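Local atomic coordinates of Rv3651-like N-terminal domain-containing protein (Mycobacterium tuberculosis, PDB entry 4Q6U), a protein that is of uncharacterised function but, with three tandem domains related to GAF and PAS folds, probably acts as a sensor protein in Mycobacterium tuberculosis. Residues Gly118-Thr123 / Ala145-Ala150; Glu125-Ser130 / Glu135-Tyr140; Gln159-Ala164 / Thr252-Leu257. One frame throughout, in Å; residues are numbered along the deposited sequence.

Contact 1. Residues Gly118-Thr123 / Ala145-Ala150; sequences GVATDT and AEDLPA
Asp147 extends from the loop 145-150 towards Asp122 and Ala120 on the edge-strand segment 118-123, inside the PAS-like middle domain. Strand 119-121 is outermost in that domain's five-stranded antiparallel sheet and enters through a G1 beta bulge, Gly118 and Val119 both facing Asp114. Ala145 opens the second segment with its methyl group turned to Leu253 and Trp256 of the C-terminal domain. Glu146 follows and sends its carboxylate to Arg267 in a salt bridge. Asp147 then makes the whole contact with segment 118-123. With CG beside the backbone N (chi1 -77°), its carboxylate projects at Asp122, which approaches from the opposite direction, and the two acid planes stand nearly perpendicular, 85° apart. Asp147 OD2 comes to 2.6 Å from Asp122 OD1, so short for two oxygens that one of these acids is probably protonated. The methyl group of Ala120 meets the same carboxylate oxygen, CB lying 3.6 Å from Asp147 OD2. Arg142 NE forms salt bridges with Asp147 OD1 and Asp122 OD1 and would offset part of the negative charge; Asp147 OD2 also takes a hydrogen bond from Trp113 NE1, and Asp122 OD2 bonds to Ser126 OG. Beyond the acid pair, Leu148 packs on Trp113 and Trp177, and Pro149 on Leu179, so the loop continues over the middle-domain sheet, and Pro149 O takes a hydrogen bond from Lys255 NZ.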
loop_
_atom_site.group_PDB
_atom_site.type_symbol
_atom_site.label_atom_id
_atom_site.label_comp_id
_atom_site.label_asym_id
_atom_site.label_seq_id
_atom_site.Cartn_x
_atom_site.Cartn_y
_atom_site.Cartn_z
ATOM N N GLY B 118 -20.303 11.169 -15.482
ATOM C CA GLY B 118 -19.045 11.544 -14.883
ATOM C C GLY B 118 -19.229 12.685 -13.900
ATOM O O GLY B 118 -18.337 13.523 -13.751
ATOM N N VAL B 119 -20.379 12.711 -13.211
ATOM C CA VAL B 119 -20.714 13.833 -12.345
ATOM C C VAL B 119 -21.265 13.374 -10.985
ATOM O O VAL B 119 -22.054 12.440 -10.910
ATOM C CB VAL B 119 -21.749 14.770 -13.033
ATOM C CG1 VAL B 119 -22.232 15.855 -12.085
ATOM C CG2 VAL B 119 -21.161 15.390 -14.305
ATOM N N ALA B 120 -20.824 14.031 -9.917
ATOM C CA ALA B 120 -21.271 13.713 -8.569
ATOM C C ALA B 120 -22.317 14.709 -8.070
ATOM O O ALA B 120 -22.289 15.890 -8.412
ATOM C CB ALA B 120 -20.086 13.682 -7.610
ATOM N N THR B 121 -23.233 14.212 -7.249
ATOM C CA THR B 121 -24.204 15.045 -6.577
ATOM C C THR B 121 -24.062 14.733 -5.090
ATOM O O THR B 121 -24.255 13.582 -4.675
ATOM C CB THR B 121 -25.624 14.751 -7.072
ATOM O OG1 THR B 121 -25.614 14.715 -8.504
ATOM C CG2 THR B 121 -26.625 15.817 -6.580
ATOM N N ASP B 122 -23.675 15.729 -4.298
ATOM C CA ASP B 122 -23.565 15.523 -2.848
ATOM C C ASP B 122 -24.719 16.190 -2.140
ATOM O O ASP B 122 -25.638 16.693 -2.791
ATOM C CB ASP B 122 -22.253 16.073 -2.301
ATOM C CG ASP B 122 -21.091 15.140 -2.544
ATOM O OD1 ASP B 122 -20.722 14.977 -3.721
ATOM O OD2 ASP B 122 -20.561 14.570 -1.564
ATOM N N THR B 123 -24.651 16.194 -0.810
ATOM C CA THR B 123 -25.629 16.876 0.046
ATOM C C THR B 123 -24.868 17.708 1.080
ATOM O O THR B 123 -23.673 17.482 1.284
ATOM C CB THR B 123 -26.559 15.871 0.765
ATOM O OG1 THR B 123 -25.771 14.930 1.503
ATOM C CG2 THR B 123 -27.420 15.118 -0.237
ATOM N N ALA B 145 -13.234 14.326 -8.646
ATOM C CA ALA B 145 -12.014 14.758 -7.960
ATOM C C ALA B 145 -12.294 15.788 -6.851
ATOM O O ALA B 145 -11.393 16.134 -6.084
ATOM C CB ALA B 145 -10.986 15.328 -8.985
ATOM N N GLU B 146 -13.539 16.267 -6.751
ATOM C CA GLU B 146 -13.921 17.162 -5.655
ATOM C C GLU B 146 -14.399 16.375 -4.424
ATOM O O GLU B 146 -14.489 16.920 -3.320
ATOM C CB GLU B 146 -15.018 18.153 -6.109
ATOM C CG GLU B 146 -14.567 19.088 -7.248
ATOM C CD GLU B 146 -15.633 20.089 -7.682
ATOM O OE1 GLU B 146 -16.302 19.827 -8.703
ATOM O OE2 GLU B 146 -15.786 21.147 -7.026
ATOM N N ASP B 147 -14.720 15.098 -4.621
ATOM C CA ASP B 147 -15.164 14.239 -3.526
ATOM C C ASP B 147 -14.005 13.387 -2.986
ATOM O O ASP B 147 -14.022 12.957 -1.843
ATOM C CB ASP B 147 -16.318 13.342 -3.986
ATOM C CG ASP B 147 -17.641 14.089 -4.063
ATOM O OD1 ASP B 147 -17.628 15.331 -3.898
ATOM O OD2 ASP B 147 -18.683 13.428 -4.275
ATOM N N LEU B 148 -13.010 13.137 -3.822
ATOM C CA LEU B 148 -11.816 12.419 -3.385
ATOM C C LEU B 148 -10.773 13.432 -2.932
ATOM O O LEU B 148 -10.713 14.540 -3.461
ATOM C CB LEU B 148 -11.279 11.546 -4.515
ATOM C CG LEU B 148 -12.234 10.446 -4.987
ATOM C CD1 LEU B 148 -11.655 9.716 -6.188
ATOM C CD2 LEU B 148 -12.528 9.466 -3.856
ATOM N N PRO B 149 -9.956 13.077 -1.929
ATOM C CA PRO B 149 -8.934 14.043 -1.532
ATOM C C PRO B 149 -7.939 14.270 -2.661
ATOM O O PRO B 149 -7.826 13.419 -3.546
ATOM C CB PRO B 149 -8.251 13.366 -0.341
ATOM C CG PRO B 149 -9.263 12.415 0.177
ATOM C CD PRO B 149 -10.025 11.927 -1.007
ATOM N N ALA B 150 -7.258 15.408 -2.645
ATOM C CA ALA B 150 -6.105 15.597 -3.512
ATOM C C ALA B 150 -4.916 14.960 -2.809
ATOM O O ALA B 150 -4.839 15.011 -1.581
ATOM C CB ALA B 150 -5.854 17.065 -3.789
#

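Contact 2. Residues Glu125-Ser130 / Glu135-Tyr140; sequences ESLTNS and EVEITY
Leu127 of helix 124-129 presses one methyl group against Glu137 and Thr139 on the loop 135-140, joining the short helix of the PAS-like middle domain to the irregular chain that leads away from it. No hydrogen bond spans the two segments; the polar partners named here lie within a segment or outside both. Glu137 OE1 makes a long, weak ion pair with Arg142 NH1, which also donates to Ile138 O. Within the helix, Asn129 N bonds to Glu125 O at 2.9 Å. At its C-terminal end Ser130 OG lies 3.0 Å from Leu127 O and also near Ser126 O. Asn129 ND2 bonds to Ile107 O and Asn213 OD1, tying the helix end to the chain just before strand 109-114 and to strand 206-215.

The packing between the segments is apolar and centres on a single atom, Leu127 CD1. Its nearest neighbour is Glu137 CB at 3.6 Å, where the two side chains meet at a slant. The backbone contributes too, with Ile138 O 4.3 Å from Leu127 CD1. From outside the two segments, Arg142 also touches the leucine side chain. Thr139 comes in at about a right angle to the leucine. A chi1 of 52° sets Thr139 OG1 between its own backbone N and carbonyl carbon and turns the methyl group to the helix, where Thr139 CG2 lies 4.0 Å from Leu127 CD1.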
loop_
_atom_site.group_PDB
_atom_site.type_symbol
_atom_site.label_atom_id
_atom_site.label_comp_id
_atom_site.label_asym_id
_atom_site.label_seq_id
_atom_site.Cartn_x
_atom_site.Cartn_y
_atom_site.Cartn_z
ATOM N N GLU B 125 -25.170 17.340 4.158
ATOM C CA GLU B 125 -24.786 16.313 5.114
ATOM C C GLU B 125 -23.523 15.563 4.667
ATOM O O GLU B 125 -22.585 15.387 5.456
ATOM C CB GLU B 125 -25.949 15.340 5.331
ATOM C CG GLU B 125 -27.152 15.936 6.088
ATOM C CD GLU B 125 -28.028 16.837 5.226
ATOM O OE1 GLU B 125 -27.904 16.801 3.978
ATOM O OE2 GLU B 125 -28.843 17.586 5.805
ATOM N N SER B 126 -23.478 15.129 3.410
ATOM C CA SER B 126 -22.319 14.355 2.950
ATOM C C SER B 126 -21.058 15.225 2.910
ATOM O O SER B 126 -19.943 14.756 3.178
ATOM C CB SER B 126 -22.591 13.731 1.578
ATOM O OG SER B 126 -22.406 14.655 0.506
ATOM N N LEU B 127 -21.249 16.504 2.611
ATOM C CA LEU B 127 -20.150 17.459 2.563
ATOM C C LEU B 127 -19.633 17.779 3.960
ATOM O O LEU B 127 -18.422 17.813 4.189
ATOM C CB LEU B 127 -20.596 18.743 1.855
ATOM C CG LEU B 127 -20.754 18.604 0.343
ATOM C CD1 LEU B 127 -21.340 19.877 -0.229
ATOM C CD2 LEU B 127 -19.425 18.285 -0.318
ATOM N N THR B 128 -20.553 17.997 4.894
ATOM C CA THR B 128 -20.183 18.259 6.280
ATOM C C THR B 128 -19.429 17.081 6.887
ATOM O O THR B 128 -18.381 17.267 7.509
ATOM C CB THR B 128 -21.410 18.561 7.144
ATOM O OG1 THR B 128 -21.965 19.812 6.735
ATOM C CG2 THR B 128 -21.022 18.641 8.616
ATOM N N ASN B 129 -19.969 15.877 6.702
ATOM C CA ASN B 129 -19.322 14.661 7.181
ATOM C C ASN B 129 -17.886 14.553 6.661
ATOM O O ASN B 129 -16.976 14.182 7.401
ATOM C CB ASN B 129 -20.137 13.425 6.780
ATOM C CG ASN B 129 -21.443 13.303 7.574
ATOM O OD1 ASN B 129 -21.632 13.992 8.571
ATOM N ND2 ASN B 129 -22.333 12.422 7.137
ATOM N N SER B 130 -17.679 14.908 5.398
ATOM C CA SER B 130 -16.346 14.794 4.820
ATOM C C SER B 130 -15.503 16.026 5.165
ATOM O O SER B 130 -14.405 16.198 4.657
ATOM C CB SER B 130 -16.425 14.576 3.304
ATOM O OG SER B 130 -16.977 15.691 2.642
ATOM N N GLU B 135 -21.318 26.002 3.647
ATOM C CA GLU B 135 -21.660 27.371 3.288
ATOM C C GLU B 135 -20.941 27.815 2.017
ATOM O O GLU B 135 -21.408 28.709 1.312
ATOM C CB GLU B 135 -21.325 28.324 4.440
ATOM N N VAL B 136 -19.804 27.191 1.725
ATOM C CA VAL B 136 -19.003 27.578 0.567
ATOM C C VAL B 136 -18.884 26.444 -0.458
ATOM O O VAL B 136 -18.112 26.537 -1.406
ATOM C CB VAL B 136 -17.588 28.027 0.991
ATOM C CG1 VAL B 136 -17.008 29.010 -0.024
ATOM C CG2 VAL B 136 -17.632 28.672 2.362
ATOM N N GLU B 137 -19.659 25.379 -0.276
ATOM C CA GLU B 137 -19.616 24.251 -1.206
ATOM C C GLU B 137 -20.840 24.200 -2.125
ATOM O O GLU B 137 -21.952 24.539 -1.725
ATOM C CB GLU B 137 -19.500 22.927 -0.447
ATOM C CG GLU B 137 -18.211 22.746 0.341
ATOM C CD GLU B 137 -17.009 22.466 -0.538
ATOM O OE1 GLU B 137 -17.171 21.866 -1.623
ATOM O OE2 GLU B 137 -15.889 22.846 -0.138
ATOM N N ILE B 138 -20.612 23.762 -3.358
ATOM C CA ILE B 138 -21.677 23.481 -4.306
ATOM C C ILE B 138 -22.024 22.001 -4.261
ATOM O O ILE B 138 -21.138 21.156 -4.356
ATOM C CB ILE B 138 -21.270 23.865 -5.737
ATOM C CG1 ILE B 138 -21.046 25.373 -5.833
ATOM C CG2 ILE B 138 -22.336 23.435 -6.734
ATOM C CD1 ILE B 138 -20.445 25.800 -7.164
ATOM N N THR B 139 -23.311 21.686 -4.132
ATOM C CA THR B 139 -23.727 20.295 -3.984
ATOM C C THR B 139 -23.828 19.523 -5.303
ATOM O O THR B 139 -23.606 18.310 -5.328
ATOM C CB THR B 139 -25.083 20.202 -3.261
ATOM O OG1 THR B 139 -26.049 21.049 -3.918
ATOM C CG2 THR B 139 -24.921 20.632 -1.813
ATOM N N TYR B 140 -24.160 20.218 -6.388
ATOM C CA TYR B 140 -24.400 19.572 -7.678
ATOM C C TYR B 140 -23.309 19.868 -8.705
ATOM O O TYR B 140 -22.543 20.817 -8.555
ATOM C CB TYR B 140 -25.761 20.000 -8.241
ATOM C CG TYR B 140 -25.898 21.492 -8.484
ATOM C CD1 TYR B 140 -25.482 22.065 -9.683
ATOM C CD2 TYR B 140 -26.443 22.326 -7.513
ATOM C CE1 TYR B 140 -25.601 23.426 -9.910
ATOM C CE2 TYR B 140 -26.570 23.691 -7.732
ATOM C CZ TYR B 140 -26.147 24.229 -8.933
ATOM O OH TYR B 140 -26.265 25.580 -9.153
#

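Contact 3. Residues Gln159-Ala164 / Thr252-Leu257; sequences QVLAMA and TLLKWL
Leu254 and Lys255, consecutive residues of edge strand 253-256, both direct their CB atoms at Leu161 of helix 157-165, although neighbours in a regular strand alternate sides. A classic beta bulge, in which the pair together faces Leu245, accounts for this. The strand belongs to the antiparallel sheet of the PAS-like C-terminal domain and the helix to the middle domain, so the contact is a buried interdomain one. The two segments run nearly antiparallel (161°), their axes approaching to 9.7 Å. Leu161 carries the packing: its CD2 lies 3.9 Å from Leu254 CB, the two leucines meeting at an angle, and 4.3 Å from Lys255 CB. Leu245 and, from the second subunit, Leu228 also pack on Leu161. The lysine end leads away from the helix segment, and NZ is gripped by a salt bridge to Glu157 OE2 and hydrogen bonds to Pro149 O and Glu152 O, which satisfy the buried ammonium. One turn along the helix, Ala164 meets the branch of Leu254: a chi1 of -54°, which sets CG opposite the carbonyl carbon, brings Leu254 CD2 to 4.1 Å from Ala164 CB.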
loop_
_atom_site.group_PDB
_atom_site.type_symbol
_atom_site.label_atom_id
_atom_site.label_comp_id
_atom_site.label_asym_id
_atom_site.label_seq_id
_atom_site.Cartn_x
_atom_site.Cartn_y
_atom_site.Cartn_z
ATOM N N GLN B 159 -10.399 0.584 -5.919
ATOM C CA GLN B 159 -11.710 0.041 -6.257
ATOM C C GLN B 159 -12.712 1.141 -6.546
ATOM O O GLN B 159 -13.626 0.952 -7.344
ATOM C CB GLN B 159 -12.234 -0.853 -5.133
ATOM C CG GLN B 159 -11.899 -2.315 -5.324
ATOM C CD GLN B 159 -10.413 -2.536 -5.462
ATOM O OE1 GLN B 159 -9.637 -2.156 -4.584
ATOM N NE2 GLN B 159 -10.001 -3.136 -6.575
ATOM N N VAL B 160 -12.551 2.291 -5.901
ATOM C CA VAL B 160 -13.435 3.422 -6.190
ATOM C C VAL B 160 -13.195 3.899 -7.613
ATOM O O VAL B 160 -14.129 4.100 -8.387
ATOM C CB VAL B 160 -13.223 4.597 -5.214
ATOM C CG1 VAL B 160 -14.012 5.835 -5.678
ATOM C CG2 VAL B 160 -13.617 4.205 -3.801
ATOM N N LEU B 161 -11.926 4.081 -7.957
ATOM C CA LEU B 161 -11.574 4.534 -9.289
ATOM C C LEU B 161 -11.980 3.493 -10.325
ATOM O O LEU B 161 -12.461 3.831 -11.399
ATOM C CB LEU B 161 -10.071 4.826 -9.366
ATOM C CG LEU B 161 -9.556 5.899 -8.409
ATOM C CD1 LEU B 161 -8.004 5.863 -8.289
ATOM C CD2 LEU B 161 -10.020 7.284 -8.839
ATOM N N ALA B 162 -11.782 2.222 -9.992
ATOM C CA ALA B 162 -12.169 1.131 -10.877
ATOM C C ALA B 162 -13.670 1.168 -11.117
ATOM O O ALA B 162 -14.123 1.064 -12.255
ATOM C CB ALA B 162 -11.761 -0.225 -10.289
HETATM N N MSE B 163 -14.422 1.318 -10.030
HETATM C CA MSE B 163 -15.880 1.462 -10.077
HETATM C C MSE B 163 -16.267 2.534 -11.099
HETATM O O MSE B 163 -17.212 2.360 -11.863
HETATM C CB MSE B 163 -16.421 1.799 -8.672
HETATM C CG MSE B 163 -17.947 1.955 -8.538
HETATM SE SE MSE B 163 -18.632 2.243 -6.693
HETATM C CE MSE B 163 -18.269 0.470 -5.924
ATOM N N ALA B 164 -15.493 3.615 -11.153
ATOM C CA ALA B 164 -15.848 4.771 -11.971
ATOM C C ALA B 164 -15.520 4.673 -13.473
ATOM O O ALA B 164 -16.249 5.235 -14.288
ATOM C CB ALA B 164 -15.194 6.011 -11.392
ATOM N N THR B 252 -13.189 12.182 -18.220
ATOM C CA THR B 252 -13.746 12.517 -16.921
ATOM C C THR B 252 -12.618 12.603 -15.894
ATOM O O THR B 252 -11.763 11.717 -15.826
ATOM C CB THR B 252 -14.786 11.480 -16.470
ATOM O OG1 THR B 252 -15.888 11.478 -17.384
ATOM C CG2 THR B 252 -15.291 11.800 -15.064
ATOM N N LEU B 253 -12.593 13.681 -15.119
ATOM C CA LEU B 253 -11.567 13.847 -14.094
ATOM C C LEU B 253 -11.921 13.024 -12.852
ATOM O O LEU B 253 -13.037 13.133 -12.322
ATOM C CB LEU B 253 -11.416 15.324 -13.744
ATOM C CG LEU B 253 -10.367 15.716 -12.712
ATOM C CD1 LEU B 253 -8.960 15.400 -13.203
ATOM C CD2 LEU B 253 -10.512 17.197 -12.399
ATOM N N LEU B 254 -10.981 12.197 -12.393
ATOM C CA LEU B 254 -11.250 11.290 -11.270
ATOM C C LEU B 254 -10.622 11.743 -9.957
ATOM O O LEU B 254 -11.284 11.751 -8.914
ATOM C CB LEU B 254 -10.748 9.882 -11.588
ATOM C CG LEU B 254 -11.225 9.231 -12.883
ATOM C CD1 LEU B 254 -10.487 7.923 -13.092
ATOM C CD2 LEU B 254 -12.744 9.009 -12.879
ATOM N N LYS B 255 -9.342 12.104 -10.002
ATOM C CA LYS B 255 -8.607 12.416 -8.783
ATOM C C LYS B 255 -7.399 13.298 -9.044
ATOM O O LYS B 255 -6.678 13.086 -10.014
ATOM C CB LYS B 255 -8.133 11.130 -8.096
ATOM C CG LYS B 255 -7.442 11.401 -6.763
ATOM C CD LYS B 255 -6.930 10.148 -6.128
ATOM C CE LYS B 255 -6.220 10.467 -4.831
ATOM N NZ LYS B 255 -7.142 10.647 -3.667
ATOM N N TRP B 256 -7.177 14.276 -8.172
ATOM C CA TRP B 256 -5.941 15.062 -8.202
ATOM C C TRP B 256 -4.876 14.362 -7.367
ATOM O O TRP B 256 -5.150 13.950 -6.245
ATOM C CB TRP B 256 -6.165 16.472 -7.666
ATOM C CG TRP B 256 -6.984 17.328 -8.582
ATOM C CD1 TRP B 256 -8.279 17.710 -8.405
ATOM C CD2 TRP B 256 -6.562 17.895 -9.826
ATOM N NE1 TRP B 256 -8.693 18.492 -9.464
ATOM C CE2 TRP B 256 -7.656 18.610 -10.356
ATOM C CE3 TRP B 256 -5.359 17.859 -10.548
ATOM C CZ2 TRP B 256 -7.587 19.292 -11.564
ATOM C CZ3 TRP B 256 -5.292 18.539 -11.755
ATOM C CH2 TRP B 256 -6.400 19.246 -12.251
ATOM N N LEU B 257 -3.670 14.235 -7.918
ATOM C CA LEU B 257 -2.558 13.577 -7.216
ATOM C C LEU B 257 -1.640 14.626 -6.601
ATOM O O LEU B 257 -0.927 14.373 -5.642
ATOM C CB LEU B 257 -1.788 12.672 -8.170
ATOM C CG LEU B 257 -2.580 11.480 -8.704
ATOM C CD1 LEU B 257 -1.726 10.668 -9.654
ATOM C CD2 LEU B 257 -3.098 10.605 -7.563
#

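How the contacts relate
From the N terminus, the chain passes the GAF-like domain and reaches strand 119-121 and helix 124-129 in succession. Contact 2 closes first, folding 135-140 back onto the helix, and is nested in the larger loop that contact 1 closes when 145-150 returns to the strand. The two touch, Asp122 N probably bonding to Thr139 O at 2.8 Å. Contact 3 follows in series: helix 157-165 meets strand 253-256 after the chain has completed the middle-domain sheet and entered the C-terminal domain. Contact 1 abuts it, with Leu148 CD1 3.4 Å from Leu254 O, so loop 145-150 bridges both domains, whereas contacts 2 and 3 stay about 12 Å apart at their nearest atoms.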